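Local coordinates for protein Alpha/beta hydrolase (Novosphingobium aromaticivorans, PDB 3BWX) that probably acts as a hydrolase of the alpha/beta hydrolase family and binds calcium ions in the crystal, at residues A[158-161]-A[162-165]; A[172-175]-A[176-179]; A[24-27]-A[28-31]. The protein carries 1 engineered substitution. All coordinates share one frame; numbering follows the deposited sequence.

Contact 1 lies on helix 155-166, and contact 2 at the start of the next helix, 175-185, and the loop leading into it; their centres lie about 10 Å apart, and the helices touch directly, as where Arg160 NH1 meets Ile175 CD1 at 3.5 Å. Contact 3 is a separate surface turn between strands 17-23 and 32-35. Its centre is about 38 Å from that of contact 1, on the opposite side of the chain's centre, and about 33 Å from that of contact 2. All three lie away from the calcium site at Pro205 and Ala208; the Arg29 side chain in contact 3 is about 12 Å from a bound calcium ion, and contacts 1 and 2 each hold a 1,2-ethanediol.

Contact 1. Residues A[158-161]-A[162-165]; sequences AARA and LQES. With EDO (1,2-ethanediol), chain O.
Arg160 and Gln163 meet one turn apart on helix 155-166, where NH1 of Arg160 donates to OE1 of Gln163 at 2.9 Å. The two side chains run side by side in the same direction, their guanidinium and amide planes only 14° apart, and OE1 lies at the guanidinium edge, slightly out of its plane. The bond is moderately bent at the hydrogen, and the donor comes in from the side of the C=O, tilted out of the amide plane. A bend at chi2 (-67°) swings the arginine outward and brings its NH1 beside the Gln163 amide, while Gln163 stays extended with CG opposite its backbone N (chi1 -175°). Water 1 ties the same OE1 to the carbonyl O of Arg160, so the amide oxygen receives two donors; water 2 accepts from NH1. Beneath this surface pair runs the ordinary i to i+4 bonding of the helix, such as Gln163 N to Ala159 O at 3.0 Å. On the inner side, Leu162 packs on Ala182 of helix 175-185 and Phe196 of strand 194-196. Ala159 rests on Leu179 of that same neighbouring helix. At the C-terminal end Ser165 OG lies 2.9 Å from O2 of a 1,2-ethanediol, probably from the crystallisation liquor, and that O2 gives a weak bond to Ala161 O at 3.3 Å.

Contact 2. Residues A[172-175]-A[176-179]; sequences DWDI and TQWL. With EDO (1,2-ethanediol), chain H.
Asp174 and Gln177 form a capping box at the start of helix 175-185, each side chain bonding the other's backbone N-H. OD1 of Asp174, the N-cap residue, accepts from Gln177 N at 3.1 Å, nearly in line with its own C-O bond; in return Asp174 N donates to Gln177 OE1 at 2.8 Å. The hydroxyl of Thr176 also donates to OD1, at 2.7 Å, on the syn side and from the opposite face of the carboxylate to Gln177 N. With chi1 at 65°, CG of Asp174 sits between its backbone N and carbonyl carbon, which turns OD1 back over the first turn.

Packing is tight where the two tryptophans meet. Trp173 sends its edge into the face of Trp178 in a T-shaped pair, six-membered centroids 4.8 Å apart and planes at 62°; CE3 of Trp173 stands 3.6 Å above the Trp178 ring, over its centre. One face of Trp173 carries CB of Gln177, and the amide of that residue leans across the five-membered ring, NE2 coming 3.4 Å from CD1. Beyond the pair, Trp173 also stacks on Tyr170, and Trp178 packs on Gln163 of helix 155-166.

Round its margins the contact is looser and wetter. Water 3 donates to both Asp172 O and Gln177 OE1, and water 4, at the edge of the Trp178 ring, joins Trp173 O to Trp178 NE1. A 1,2-ethanediol lies over the Trp173 face that Gln177 also covers; its O2 takes a weak bond from Gln177 NE2 at 3.5 Å, and the diol also bonds Asp270. Asp172 turns away to a salt bridge with Arg262. With OD1 gripped by two donors and lying beside the helix N-terminus, the Asp174 carboxylate is likely to be favoured in its charged form.

Contact 3. Residues A[24-27]-A[28-31]; sequences EGDI and SRPP
Asp26 to Arg29 make a type I beta turn in the loop joining strands 17-23 and 32-35, closed by a weak bond of 3.4 Å from Arg29 N to Asp26 O. The Asp26 side chain binds the turn more firmly. Its OD1 accepts both donors of Ser28: the backbone N at 2.8 Å, from above the carboxylate plane, and the hydroxyl OG at 2.6 Å, on the syn side and 20° out of that plane. The bond from Ser28 N makes this an Asx turn laid over the beta turn. CG of Asp26 extends opposite its own backbone N (chi1 -172°), which carries the carboxylate forward over the residues that follow. OD2 of Asp26 lies 3.8 Å from NE of Arg29, whose extended chain crosses the aspartate at about a right angle. This is a long salt bridge, resting on charge alone because OD2 lies well out of the guanidinium plane. With an alanine in place of Asp26, Ser28 N and OG would probably lose their shared acceptor and the turn would be freer to move. Outside the loop, Arg29 makes a cation-pi contact with Trp56, and its carbonyl O accepts from Arg57 NH2. The carboxylate thus works through two unlike oxygens: directed bonds at OD1 fix the turn, while the undirected pull on OD2 probably sets the arginine's position only loosely.

Contact 1. Residues A[158-161]-A[162-165]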
loop_
_atom_site.group_PDB
_atom_site.type_symbol
_atom_site.label_atom_id
_atom_site.label_comp_id
_atom_site.label_asym_id
_atom_site.label_seq_id
_atom_site.Cartn_x
_atom_site.Cartn_y
_atom_site.Cartn_z
ATOM N N ALA A 158 -14.115 17.986 -0.106
ATOM C CA ALA A 158 -13.380 16.776 0.269
ATOM C C ALA A 158 -11.902 17.031 0.524
ATOM O O ALA A 158 -11.338 16.586 1.506
ATOM C CB ALA A 158 -13.561 15.663 -0.762
ATOM N N ALA A 159 -11.256 17.749 -0.396
ATOM C CA ALA A 159 -9.865 18.077 -0.278
ATOM C C ALA A 159 -9.586 18.848 0.999
ATOM O O ALA A 159 -8.599 18.571 1.696
ATOM C CB ALA A 159 -9.453 18.927 -1.508
ATOM N N ARG A 160 -10.403 19.846 1.280
ATOM C CA ARG A 160 -10.197 20.646 2.494
ATOM C C ARG A 160 -10.382 19.803 3.748
ATOM O O ARG A 160 -9.701 20.011 4.733
ATOM C CB ARG A 160 -11.122 21.859 2.482
ATOM C CG ARG A 160 -10.769 22.836 1.366
ATOM C CD ARG A 160 -9.393 23.473 1.637
ATOM N NE ARG A 160 -9.036 24.521 0.672
ATOM C CZ ARG A 160 -7.802 24.848 0.318
ATOM N NH1 ARG A 160 -6.745 24.232 0.819
ATOM N NH2 ARG A 160 -7.615 25.794 -0.572
ATOM N N ALA A 161 -11.283 18.850 3.710
ATOM C CA ALA A 161 -11.482 17.946 4.856
ATOM C C ALA A 161 -10.249 17.079 5.084
ATOM O O ALA A 161 -9.884 16.793 6.240
ATOM C CB ALA A 161 -12.748 17.070 4.663
ATOM N N LEU A 162 -9.594 16.647 3.995
ATOM C CA LEU A 162 -8.392 15.835 4.100
ATOM C C LEU A 162 -7.237 16.640 4.620
ATOM O O LEU A 162 -6.503 16.175 5.492
ATOM C CB LEU A 162 -8.073 15.186 2.755
ATOM C CG LEU A 162 -9.062 14.121 2.240
ATOM C CD1 LEU A 162 -8.735 13.700 0.804
ATOM C CD2 LEU A 162 -9.140 12.893 3.171
ATOM N N GLN A 163 -7.088 17.869 4.148
ATOM C CA GLN A 163 -6.067 18.765 4.678
ATOM C C GLN A 163 -6.264 19.041 6.178
ATOM O O GLN A 163 -5.274 19.148 6.923
ATOM C CB GLN A 163 -6.129 20.063 3.910
ATOM C CG GLN A 163 -5.069 21.043 4.264
ATOM C CD GLN A 163 -5.290 22.335 3.534
ATOM O OE1 GLN A 163 -6.447 22.699 3.254
ATOM N NE2 GLN A 163 -4.202 23.023 3.188
ATOM N N GLU A 164 -7.534 19.169 6.601
ATOM C CA GLU A 164 -7.837 19.430 8.009
ATOM C C GLU A 164 -7.269 18.298 8.862
ATOM O O GLU A 164 -6.779 18.587 9.960
ATOM C CB GLU A 164 -9.348 19.509 8.214
ATOM C CG GLU A 164 -9.877 19.646 9.671
ATOM C CD GLU A 164 -11.421 19.609 9.722
ATOM O OE1 GLU A 164 -11.979 18.511 9.754
ATOM O OE2 GLU A 164 -12.048 20.670 9.749
ATOM N N SER A 165 -7.346 17.049 8.423
ATOM C CA SER A 165 -6.851 15.938 9.263
ATOM C C SER A 165 -5.434 15.484 8.962
ATOM O O SER A 165 -4.785 14.898 9.805
ATOM C CB SER A 165 -7.816 14.781 9.225
ATOM O OG SER A 165 -7.720 14.131 7.963
HETATM C C1 EDO O . -12.810 12.785 7.055
HETATM O O1 EDO O . -13.033 13.277 8.383
HETATM C C2 EDO O . -11.737 13.618 6.345
HETATM O O2 EDO O . -10.486 13.651 7.064
HETATM O O HOH W 1 -8.655 22.550 5.435
HETATM O O HOH W 2 -3.713 24.435 0.148
#

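Contact 2. Residues A[172-175]-A[176-179]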
loop_
_atom_site.group_PDB
_atom_site.type_symbol
_atom_site.label_atom_id
_atom_site.label_comp_id
_atom_site.label_asym_id
_atom_site.label_seq_id
_atom_site.Cartn_x
_atom_site.Cartn_y
_atom_site.Cartn_z
ATOM N N ASP A 172 3.487 20.913 3.386
ATOM C CA ASP A 172 3.952 21.787 2.305
ATOM C C ASP A 172 3.139 21.643 1.045
ATOM O O ASP A 172 3.396 22.340 0.083
ATOM C CB ASP A 172 5.435 21.572 1.995
ATOM C CG ASP A 172 6.312 21.912 3.170
ATOM O OD1 ASP A 172 5.884 22.743 4.016
ATOM O OD2 ASP A 172 7.377 21.274 3.293
ATOM N N TRP A 173 2.180 20.723 1.035
ATOM C CA TRP A 173 1.348 20.548 -0.149
ATOM C C TRP A 173 0.471 21.747 -0.508
ATOM O O TRP A 173 -0.074 22.433 0.371
ATOM C CB TRP A 173 0.428 19.365 -0.005
ATOM C CG TRP A 173 1.085 18.011 -0.166
ATOM C CD1 TRP A 173 2.418 17.710 -0.241
ATOM C CD2 TRP A 173 0.388 16.763 -0.198
ATOM N NE1 TRP A 173 2.587 16.337 -0.303
ATOM C CE2 TRP A 173 1.360 15.734 -0.308
ATOM C CE3 TRP A 173 -0.957 16.419 -0.138
ATOM C CZ2 TRP A 173 1.025 14.382 -0.354
ATOM C CZ3 TRP A 173 -1.304 15.051 -0.206
ATOM C CH2 TRP A 173 -0.288 14.055 -0.312
ATOM N N ASP A 174 0.306 21.927 -1.804
ATOM C CA ASP A 174 -0.603 22.927 -2.340
ATOM C C ASP A 174 -1.941 22.228 -2.700
ATOM O O ASP A 174 -2.098 20.994 -2.555
ATOM C CB ASP A 174 0.037 23.689 -3.531
ATOM C CG ASP A 174 0.313 22.797 -4.741
ATOM O OD1 ASP A 174 -0.581 22.009 -5.122
ATOM O OD2 ASP A 174 1.417 22.902 -5.328
ATOM N N ILE A 175 -2.916 23.015 -3.154
ATOM C CA ILE A 175 -4.275 22.499 -3.348
ATOM C C ILE A 175 -4.336 21.463 -4.439
ATOM O O ILE A 175 -5.149 20.556 -4.391
ATOM C CB ILE A 175 -5.332 23.640 -3.565
ATOM C CG1 ILE A 175 -6.776 23.075 -3.473
ATOM C CG2 ILE A 175 -5.048 24.381 -4.871
ATOM C CD1 ILE A 175 -7.119 22.386 -2.142
ATOM N N THR A 176 -3.475 21.607 -5.445
ATOM C CA THR A 176 -3.456 20.635 -6.525
ATOM C C THR A 176 -2.993 19.254 -6.010
ATOM O O THR A 176 -3.497 18.230 -6.441
ATOM C CB THR A 176 -2.672 21.096 -7.778
ATOM O OG1 THR A 176 -1.248 21.055 -7.560
ATOM C CG2 THR A 176 -3.108 22.514 -8.208
ATOM N N GLN A 177 -2.049 19.273 -5.070
ATOM C CA GLN A 177 -1.590 18.050 -4.437
ATOM C C GLN A 177 -2.707 17.431 -3.575
ATOM O O GLN A 177 -2.928 16.211 -3.625
ATOM C CB GLN A 177 -0.304 18.259 -3.646
ATOM C CG GLN A 177 0.865 18.668 -4.518
ATOM C CD GLN A 177 2.049 19.062 -3.699
ATOM O OE1 GLN A 177 2.083 20.179 -3.131
ATOM N NE2 GLN A 177 3.031 18.130 -3.576
ATOM N N TRP A 178 -3.419 18.221 -2.778
ATOM C CA TRP A 178 -4.562 17.667 -2.047
ATOM C C TRP A 178 -5.672 17.066 -2.927
ATOM O O TRP A 178 -6.293 16.073 -2.567
ATOM C CB TRP A 178 -5.178 18.717 -1.111
ATOM C CG TRP A 178 -4.274 19.018 0.085
ATOM C CD1 TRP A 178 -3.586 20.155 0.321
ATOM C CD2 TRP A 178 -3.982 18.123 1.161
ATOM N NE1 TRP A 178 -2.859 20.031 1.478
ATOM C CE2 TRP A 178 -3.059 18.784 2.003
ATOM C CE3 TRP A 178 -4.369 16.819 1.457
ATOM C CZ2 TRP A 178 -2.546 18.195 3.168
ATOM C CZ3 TRP A 178 -3.826 16.217 2.598
ATOM C CH2 TRP A 178 -2.939 16.920 3.441
ATOM N N LEU A 179 -5.947 17.701 -4.068
ATOM C CA LEU A 179 -6.978 17.215 -4.985
ATOM C C LEU A 179 -6.550 15.896 -5.634
ATOM O O LEU A 179 -7.340 14.961 -5.762
ATOM C CB LEU A 179 -7.316 18.271 -6.038
ATOM C CG LEU A 179 -8.192 19.412 -5.554
ATOM C CD1 LEU A 179 -8.156 20.522 -6.638
ATOM C CD2 LEU A 179 -9.590 19.004 -5.232
HETATM C C1 EDO H . 0.490 12.980 -4.480
HETATM O O1 EDO H . 1.089 12.903 -5.794
HETATM C C2 EDO H . 0.003 14.397 -4.161
HETATM O O2 EDO H . 1.160 15.247 -4.097
HETATM O O HOH W 3 4.237 21.743 -2.890
HETATM O O HOH W 4 -0.617 21.216 3.168
#

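Contact 3. Residues A[24-27]-A[28-31]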
loop_
_atom_site.group_PDB
_atom_site.type_symbol
_atom_site.label_atom_id
_atom_site.label_comp_id
_atom_site.label_asym_id
_atom_site.label_seq_id
_atom_site.Cartn_x
_atom_site.Cartn_y
_atom_site.Cartn_z
ATOM N N GLU A 24 1.941 -3.054 -18.867
ATOM C CA GLU A 24 2.796 -3.908 -19.669
ATOM C C GLU A 24 4.244 -3.430 -19.580
ATOM O O GLU A 24 4.527 -2.234 -19.389
ATOM C CB GLU A 24 2.312 -3.930 -21.113
ATOM C CG GLU A 24 3.016 -4.971 -21.954
ATOM C CD GLU A 24 2.802 -6.403 -21.440
ATOM O OE1 GLU A 24 3.546 -6.864 -20.502
ATOM O OE2 GLU A 24 1.866 -7.054 -21.983
ATOM N N GLY A 25 5.154 -4.379 -19.696
ATOM C CA GLY A 25 6.570 -4.071 -19.683
ATOM C C GLY A 25 7.424 -5.290 -19.927
ATOM O O GLY A 25 6.932 -6.356 -20.305
ATOM N N ASP A 26 8.704 -5.099 -19.638
ATOM C CA ASP A 26 9.781 -6.040 -19.920
ATOM C C ASP A 26 9.510 -7.408 -19.283
ATOM O O ASP A 26 9.584 -7.563 -18.064
ATOM C CB ASP A 26 11.081 -5.407 -19.395
ATOM C CG ASP A 26 12.343 -6.184 -19.782
ATOM O OD1 ASP A 26 12.270 -7.322 -20.282
ATOM O OD2 ASP A 26 13.429 -5.605 -19.524
ATOM N N ILE A 27 9.256 -8.398 -20.134
ATOM C CA ILE A 27 8.987 -9.787 -19.710
ATOM C C ILE A 27 10.284 -10.494 -19.259
ATOM O O ILE A 27 10.242 -11.600 -18.691
ATOM C CB ILE A 27 8.246 -10.564 -20.866
ATOM C CG1 ILE A 27 7.677 -11.932 -20.433
ATOM C CG2 ILE A 27 9.168 -10.843 -22.023
ATOM C CD1 ILE A 27 6.708 -11.890 -19.262
ATOM N N SER A 28 11.447 -9.871 -19.485
ATOM C CA SER A 28 12.725 -10.456 -19.099
ATOM C C SER A 28 13.164 -10.024 -17.695
ATOM O O SER A 28 14.279 -10.338 -17.236
ATOM C CB SER A 28 13.803 -10.122 -20.167
ATOM O OG SER A 28 14.378 -8.868 -19.955
ATOM N N ARG A 29 12.302 -9.295 -17.007
ATOM C CA ARG A 29 12.557 -8.873 -15.626
ATOM C C ARG A 29 11.345 -9.359 -14.835
ATOM O O ARG A 29 10.252 -9.409 -15.377
ATOM C CB ARG A 29 12.621 -7.345 -15.521
ATOM C CG ARG A 29 13.864 -6.716 -16.073
ATOM C CD ARG A 29 13.743 -5.215 -16.053
ATOM N NE ARG A 29 15.043 -4.610 -16.288
ATOM C CZ ARG A 29 15.283 -3.290 -16.275
ATOM N NH1 ARG A 29 14.319 -2.410 -16.025
ATOM N NH2 ARG A 29 16.503 -2.842 -16.514
ATOM N N PRO A 30 11.513 -9.602 -13.536
ATOM C CA PRO A 30 10.321 -9.960 -12.771
ATOM C C PRO A 30 9.331 -8.803 -12.752
ATOM O O PRO A 30 9.742 -7.643 -12.909
ATOM C CB PRO A 30 10.827 -10.188 -11.352
ATOM C CG PRO A 30 12.150 -9.469 -11.281
ATOM C CD PRO A 30 12.708 -9.445 -12.702
ATOM N N PRO A 31 8.054 -9.108 -12.489
ATOM C CA PRO A 31 7.101 -8.006 -12.383
ATOM C C PRO A 31 7.166 -7.294 -11.046
ATOM O O PRO A 31 7.689 -7.836 -10.061
ATOM C CB PRO A 31 5.770 -8.724 -12.565
ATOM C CG PRO A 31 5.993 -10.050 -11.948
ATOM C CD PRO A 31 7.411 -10.419 -12.246
HETATM O O HOH W 5 8.920 -6.696 -15.500
#